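Local coordinates for 6-pyruvoyl tetrahydrobiopterin synthase (Plasmodium vivax, PDB 3LX3), which is a zinc-binding enzyme of the 6-pyruvoyl tetrahydropterin synthase family, assembled here from six copies of the chain, at residues A35-F40 with D96-Q101; L91-D96 with Q126-H131. All blocks are in the same frame, centred on the assembly; numbering follows the deposited sequence.

Contacts 1 and 2 are neighbours, their centres about 7 Å apart; their segments share D96, which takes part only in contact 2. Contact 1 is buried and small: methyl groups and one aromatic ring join the 35-40 end of a long strand of the five-stranded sheet to 96-101, with no hydrogen bond between them. Contact 2, only partly buried, is larger and more polar; 91-96 and 126-131 begin as parallel strands and are held by backbone hydrogen bonds that run on into the loops, where waters and a long, weak ion pair are added. The two contacts touch through A39 against H131 and I100 against L91. H36 in contact 1 binds zinc.

Contact 1: A35-F40 with D96-Q101; sequences AHFIAF and DVLNIQ. With ZN (zinc ion), chain B.
A39 is met by two branched side chains, V97 and L98. V97 brings CG2 up to A39 CB at 3.7 Å, and the same methyl lies 3.5 Å from the carbonyl oxygen A39 O, while CG1 rests against the carbonyl carbon of F40. With CG1 anti to its own carbonyl carbon (chi1 -63°), V97 sends both methyls to successive residues of the partner, a spread for which a beta-branched residue is well suited. L98 uses a single branch: CD2 touches A39 CB at 3.9 Å and reaches F37 CE1 at 4.1 Å, meeting the ring obliquely, as the two side chains slide past each other in opposite directions. The small methyl of A39 lets V97 and L98 share this place.

The contact joins strand 20-40, part of the antiparallel sheet of the tunnelling fold (T-fold), to outer strand 98-103 of a separate three-stranded sheet. No hydrogen bond crosses it, so apolar contact does the joining. On the strand 106-111 side, C111 touches both F37 and L98, and the F37 ring stacks with that of Y117.

One residue before F37, the chain carries H36 to the metal. Its NE2 binds the zinc ion at 2.1 Å; H48 and H50 supply the other histidine ligands, and waters 1 and 2 lie 2.0 Å and 2.2 Å from the zinc ion. The other ring nitrogen, H36 ND1, hydrogen-bonds to S132 OG, a second-shell link that would hold the imidazole's rotation with NE2 facing the metal.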
loop_
_atom_site.group_PDB
_atom_site.type_symbol
_atom_site.label_atom_id
_atom_site.label_comp_id
_atom_site.label_asym_id
_atom_site.label_seq_id
_atom_site.Cartn_x
_atom_site.Cartn_y
_atom_site.Cartn_z
ATOM N N ALA A 35 -19.894 10.329 -9.128
ATOM C CA ALA A 35 -21.123 9.793 -8.603
ATOM C C ALA A 35 -21.756 8.842 -9.641
ATOM O O ALA A 35 -21.573 9.012 -10.847
ATOM C CB ALA A 35 -22.091 10.934 -8.273
ATOM N N HIS A 36 -22.506 7.845 -9.164
ATOM C CA HIS A 36 -23.194 6.930 -10.050
ATOM C C HIS A 36 -24.278 6.189 -9.276
ATOM O O HIS A 36 -24.326 6.261 -8.058
ATOM C CB HIS A 36 -22.199 5.961 -10.730
ATOM C CG HIS A 36 -21.951 4.681 -9.992
ATOM N ND1 HIS A 36 -22.089 3.454 -10.610
ATOM C CD2 HIS A 36 -21.523 4.431 -8.734
ATOM C CE1 HIS A 36 -21.767 2.503 -9.745
ATOM N NE2 HIS A 36 -21.437 3.059 -8.589
ATOM N N PHE A 37 -25.056 5.408 -9.998
ATOM C CA PHE A 37 -25.792 4.300 -9.387
ATOM C C PHE A 37 -26.047 3.253 -10.469
ATOM O O PHE A 37 -26.381 3.572 -11.624
ATOM C CB PHE A 37 -27.099 4.761 -8.660
ATOM C CG PHE A 37 -28.149 5.389 -9.545
ATOM C CD1 PHE A 37 -29.117 4.622 -10.178
ATOM C CD2 PHE A 37 -28.217 6.768 -9.652
ATOM C CE1 PHE A 37 -30.118 5.220 -10.928
ATOM C CE2 PHE A 37 -29.183 7.360 -10.413
ATOM C CZ PHE A 37 -30.124 6.582 -11.057
ATOM N N ILE A 38 -25.962 1.994 -10.064
ATOM C CA ILE A 38 -26.307 0.844 -10.918
ATOM C C ILE A 38 -27.818 0.701 -11.006
ATOM O O ILE A 38 -28.514 0.779 -9.990
ATOM C CB ILE A 38 -25.757 -0.473 -10.304
ATOM C CG1 ILE A 38 -24.226 -0.466 -10.260
ATOM C CG2 ILE A 38 -26.321 -1.716 -11.063
ATOM C CD1 ILE A 38 -23.530 -0.376 -11.590
ATOM N N ALA A 39 -28.330 0.496 -12.216
ATOM C CA ALA A 39 -29.708 0.098 -12.431
ATOM C C ALA A 39 -29.741 -0.921 -13.540
ATOM O O ALA A 39 -29.144 -0.726 -14.587
ATOM C CB ALA A 39 -30.591 1.322 -12.831
ATOM N N PHE A 40 -30.460 -2.011 -13.309
ATOM C CA PHE A 40 -30.753 -3.013 -14.348
ATOM C C PHE A 40 -32.140 -3.596 -14.070
ATOM O O PHE A 40 -32.808 -3.146 -13.174
ATOM C CB PHE A 40 -29.641 -4.101 -14.471
ATOM C CG PHE A 40 -29.281 -4.823 -13.204
ATOM C CD1 PHE A 40 -30.021 -5.922 -12.751
ATOM C CD2 PHE A 40 -28.105 -4.500 -12.539
ATOM C CE1 PHE A 40 -29.638 -6.637 -11.615
ATOM C CE2 PHE A 40 -27.721 -5.219 -11.404
ATOM C CZ PHE A 40 -28.509 -6.281 -10.945
ATOM N N ASP A 96 -31.555 0.654 -20.492
ATOM C CA ASP A 96 -32.890 0.245 -20.854
ATOM C C ASP A 96 -33.854 0.316 -19.685
ATOM O O ASP A 96 -35.043 0.011 -19.856
ATOM C CB ASP A 96 -32.870 -1.175 -21.445
ATOM C CG ASP A 96 -32.306 -2.234 -20.495
ATOM O OD1 ASP A 96 -31.572 -1.931 -19.532
ATOM O OD2 ASP A 96 -32.582 -3.427 -20.761
ATOM N N VAL A 97 -33.387 0.748 -18.517
ATOM C CA VAL A 97 -34.239 0.849 -17.331
ATOM C C VAL A 97 -34.302 2.246 -16.743
ATOM O O VAL A 97 -34.846 2.449 -15.659
ATOM C CB VAL A 97 -33.820 -0.149 -16.239
ATOM C CG1 VAL A 97 -33.974 -1.584 -16.706
ATOM C CG2 VAL A 97 -32.386 0.090 -15.770
ATOM N N LEU A 98 -33.687 3.223 -17.410
ATOM C CA LEU A 98 -33.747 4.609 -16.986
ATOM C C LEU A 98 -34.385 5.426 -18.079
ATOM O O LEU A 98 -34.109 5.197 -19.272
ATOM C CB LEU A 98 -32.366 5.205 -16.706
ATOM C CG LEU A 98 -31.528 4.475 -15.675
ATOM C CD1 LEU A 98 -30.118 5.099 -15.627
ATOM C CD2 LEU A 98 -32.206 4.487 -14.334
ATOM N N ASN A 99 -35.265 6.350 -17.686
ATOM C CA ASN A 99 -35.858 7.353 -18.575
ATOM C C ASN A 99 -35.120 8.644 -18.374
ATOM O O ASN A 99 -35.157 9.223 -17.301
ATOM C CB ASN A 99 -37.347 7.495 -18.241
ATOM C CG ASN A 99 -38.078 8.444 -19.128
ATOM O OD1 ASN A 99 -37.618 9.537 -19.389
ATOM N ND2 ASN A 99 -39.284 8.055 -19.538
ATOM N N ILE A 100 -34.365 9.076 -19.370
ATOM C CA ILE A 100 -33.433 10.204 -19.245
ATOM C C ILE A 100 -34.066 11.357 -20.012
ATOM O O ILE A 100 -34.227 11.261 -21.233
ATOM C CB ILE A 100 -32.021 9.862 -19.793
ATOM C CG1 ILE A 100 -31.438 8.660 -19.034
ATOM C CG2 ILE A 100 -31.126 11.123 -19.730
ATOM C CD1 ILE A 100 -30.102 8.096 -19.587
ATOM N N GLN A 101 -34.501 12.393 -19.303
ATOM C CA GLN A 101 -35.230 13.541 -19.893
ATOM C C GLN A 101 -34.342 14.784 -19.813
ATOM O O GLN A 101 -33.595 14.953 -18.844
ATOM C CB GLN A 101 -36.576 13.798 -19.136
ATOM C CG GLN A 101 -37.539 14.936 -19.705
ATOM C CD GLN A 101 -38.886 15.171 -18.922
ATOM O OE1 GLN A 101 -39.299 14.344 -18.121
ATOM N NE2 GLN A 101 -39.570 16.272 -19.205
HETATM ZN ZN ZN B . -20.942 1.940 -6.873
HETATM O O HOH W 1 -22.349 0.537 -7.377
HETATM O O HOH W 2 -20.590 0.470 -5.300
#

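Contact 2: L91-D96 with Q126-H131; sequences LPMYSD and QIPIKH
L91 and P92 pair with Q126 and I127 in a short two-stranded parallel sheet, beyond which both segments leave as turns that remain in touch. I127 has the double linkage of a parallel pair: its N-H points to L91 O at 3.0 Å, almost straight at 176°, and its carbonyl oxygen receives M93 N at 3.1 Å. On the same side of the sheet as each other, the L91 and Q126 side chains run side by side, CD2 of L91 lying 3.8 Å from CG of Q126.

P128 centres an inverse gamma turn, for which the restricted phi of proline is well suited. The turn brings I129 N back to I127 O, which is thus gripped by two donors, M93 N and I129 N, from opposite faces of its plane. Across from it, P92 to S95 form a type I beta turn, and Y94 N reaches I129 O at 3.0 Å from above the carbonyl plane. Side chains of the two turns meet: Y94 CE2 packs on P128 CB at 3.6 Å, and M93, with CG set between its backbone N and carbonyl carbon (chi1 73°), passes CG close to I127 O and lays its sulfur beside P128 N.

Farther along, K130 runs its CG past Y94 O, and in one of its two conformers NZ comes 4.0 Å from D96 OD1, a long and weak salt bridge. Water 3 joins S95 OG to K130 O, and water 4, in the plane of the H131 ring at its edge, lies 2.8 Å from NE2 of H131 and donates to D96 OD1. E136, on helix 134-149, accepts from K130 N through OE1 and hydrogen-bonds H131 ND1 through OE2, which would steady the imidazole.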
loop_
_atom_site.group_PDB
_atom_site.type_symbol
_atom_site.label_atom_id
_atom_site.label_comp_id
_atom_site.label_asym_id
_atom_site.label_seq_id
_atom_site.Cartn_x
_atom_site.Cartn_y
_atom_site.Cartn_z
ATOM N N LEU A 91 -23.452 9.211 -16.371
ATOM C CA LEU A 91 -24.810 9.000 -16.883
ATOM C C LEU A 91 -24.747 7.982 -18.022
ATOM O O LEU A 91 -24.226 8.290 -19.090
ATOM C CB LEU A 91 -25.426 10.318 -17.358
ATOM C CG LEU A 91 -26.872 10.309 -17.818
ATOM C CD1 LEU A 91 -27.778 9.773 -16.810
ATOM C CD2 LEU A 91 -27.255 11.775 -18.204
ATOM N N PRO A 92 -25.282 6.771 -17.783
ATOM C CA PRO A 92 -25.265 5.760 -18.831
ATOM C C PRO A 92 -26.364 5.985 -19.803
ATOM O O PRO A 92 -27.511 5.567 -19.539
ATOM C CB PRO A 92 -25.454 4.453 -18.030
ATOM C CG PRO A 92 -26.161 4.809 -16.865
ATOM C CD PRO A 92 -25.847 6.243 -16.531
ATOM N N MET A 93 -25.999 6.519 -20.954
ATOM C CA MET A 93 -26.966 7.045 -21.915
ATOM C C MET A 93 -27.747 5.938 -22.677
ATOM O O MET A 93 -28.831 6.230 -23.247
ATOM C CB MET A 93 -26.269 8.113 -22.783
ATOM C CG MET A 93 -25.323 7.536 -23.773
ATOM S SD MET A 93 -23.965 8.563 -24.532
ATOM C CE MET A 93 -24.815 9.174 -26.001
ATOM N N TYR A 94 -27.307 4.677 -22.625
ATOM C CA TYR A 94 -28.011 3.586 -23.262
ATOM C C TYR A 94 -28.770 2.622 -22.330
ATOM O O TYR A 94 -29.130 1.534 -22.713
ATOM C CB TYR A 94 -27.051 2.834 -24.124
ATOM C CG TYR A 94 -26.411 3.602 -25.245
ATOM C CD1 TYR A 94 -27.059 4.645 -25.877
ATOM C CD2 TYR A 94 -25.152 3.277 -25.696
ATOM C CE1 TYR A 94 -26.478 5.281 -26.983
ATOM C CE2 TYR A 94 -24.590 3.922 -26.771
ATOM C CZ TYR A 94 -25.231 4.931 -27.402
ATOM O OH TYR A 94 -24.720 5.596 -28.489
ATOM N N SER A 95 -29.057 3.054 -21.121
ATOM C CA SER A 95 -29.752 2.201 -20.170
ATOM C C SER A 95 -31.164 1.914 -20.616
ATOM O O SER A 95 -31.911 2.846 -20.977
ATOM C CB SER A 95 -29.847 2.897 -18.818
ATOM O OG SER A 95 -30.550 2.070 -17.889
ATOM N N ASP A 96 -31.555 0.654 -20.492
ATOM C CA ASP A 96 -32.890 0.245 -20.854
ATOM C C ASP A 96 -33.854 0.316 -19.685
ATOM O O ASP A 96 -35.043 0.011 -19.856
ATOM C CB ASP A 96 -32.870 -1.175 -21.445
ATOM C CG ASP A 96 -32.306 -2.234 -20.495
ATOM O OD1 ASP A 96 -31.572 -1.931 -19.532
ATOM O OD2 ASP A 96 -32.582 -3.427 -20.761
ATOM N N GLN A 126 -22.123 12.110 -20.096
ATOM C CA GLN A 126 -22.943 11.159 -20.817
ATOM C C GLN A 126 -22.011 10.184 -21.524
ATOM O O GLN A 126 -21.263 10.555 -22.459
ATOM C CB GLN A 126 -23.861 11.825 -21.849
ATOM C CG GLN A 126 -25.110 12.415 -21.257
ATOM C CD GLN A 126 -26.145 12.625 -22.316
ATOM O OE1 GLN A 126 -25.943 13.441 -23.215
ATOM N NE2 GLN A 126 -27.240 11.870 -22.246
ATOM N N ILE A 127 -22.056 8.937 -21.082
ATOM C CA ILE A 127 -21.161 7.886 -21.550
ATOM C C ILE A 127 -21.968 6.810 -22.287
ATOM O O ILE A 127 -23.042 6.421 -21.808
ATOM C CB ILE A 127 -20.454 7.225 -20.295
ATOM C CG1 ILE A 127 -19.789 8.284 -19.387
ATOM C CG2 ILE A 127 -19.490 6.133 -20.767
ATOM C CD1 ILE A 127 -18.754 9.083 -20.175
ATOM N N PRO A 128 -21.496 6.340 -23.467
ATOM C CA PRO A 128 -22.254 5.390 -24.303
ATOM C C PRO A 128 -22.182 3.950 -23.784
ATOM O O PRO A 128 -21.645 3.028 -24.428
ATOM C CB PRO A 128 -21.617 5.572 -25.676
ATOM C CG PRO A 128 -20.209 5.975 -25.378
ATOM C CD PRO A 128 -20.333 6.892 -24.185
ATOM N N ILE A 129 -22.771 3.796 -22.600
ATOM C CA ILE A 129 -22.859 2.528 -21.907
ATOM C C ILE A 129 -24.293 2.304 -21.430
ATOM O O ILE A 129 -25.070 3.241 -21.299
ATOM C CB ILE A 129 -21.863 2.459 -20.737
ATOM C CG1 ILE A 129 -22.153 3.497 -19.688
ATOM C CG2 ILE A 129 -20.418 2.566 -21.302
ATOM C CD1 ILE A 129 -21.159 3.506 -18.458
ATOM N N LYS A 130 -24.626 1.048 -21.147
ATOM C CA LYS A 130 -25.947 0.681 -20.675
ATOM C C LYS A 130 -26.068 0.737 -19.141
ATOM O O LYS A 130 -27.142 1.043 -18.608
ATOM C CB LYS A 130 -26.317 -0.711 -21.183
ATOM C CG LYS A 130 -26.358 -0.830 -22.717
ATOM C CD LYS A 130 -26.507 -2.270 -23.149
ATOM C CE LYS A 130 -27.728 -2.942 -22.517
ATOM N NZ LYS A 130 -28.992 -2.133 -22.576
ATOM N N HIS A 131 -24.968 0.438 -18.442
ATOM C CA HIS A 131 -24.928 0.425 -16.961
ATOM C C HIS A 131 -23.642 1.063 -16.551
ATOM O O HIS A 131 -22.606 0.821 -17.193
ATOM C CB HIS A 131 -24.946 -1.000 -16.394
ATOM C CG HIS A 131 -25.963 -1.890 -17.051
ATOM N ND1 HIS A 131 -25.651 -2.630 -18.156
ATOM C CD2 HIS A 131 -27.269 -2.122 -16.781
ATOM C CE1 HIS A 131 -26.720 -3.326 -18.524
ATOM N NE2 HIS A 131 -27.726 -3.019 -17.725
HETATM O O HOH W 3 -28.465 1.423 -16.197
HETATM O O HOH W 4 -30.498 -3.576 -17.769
#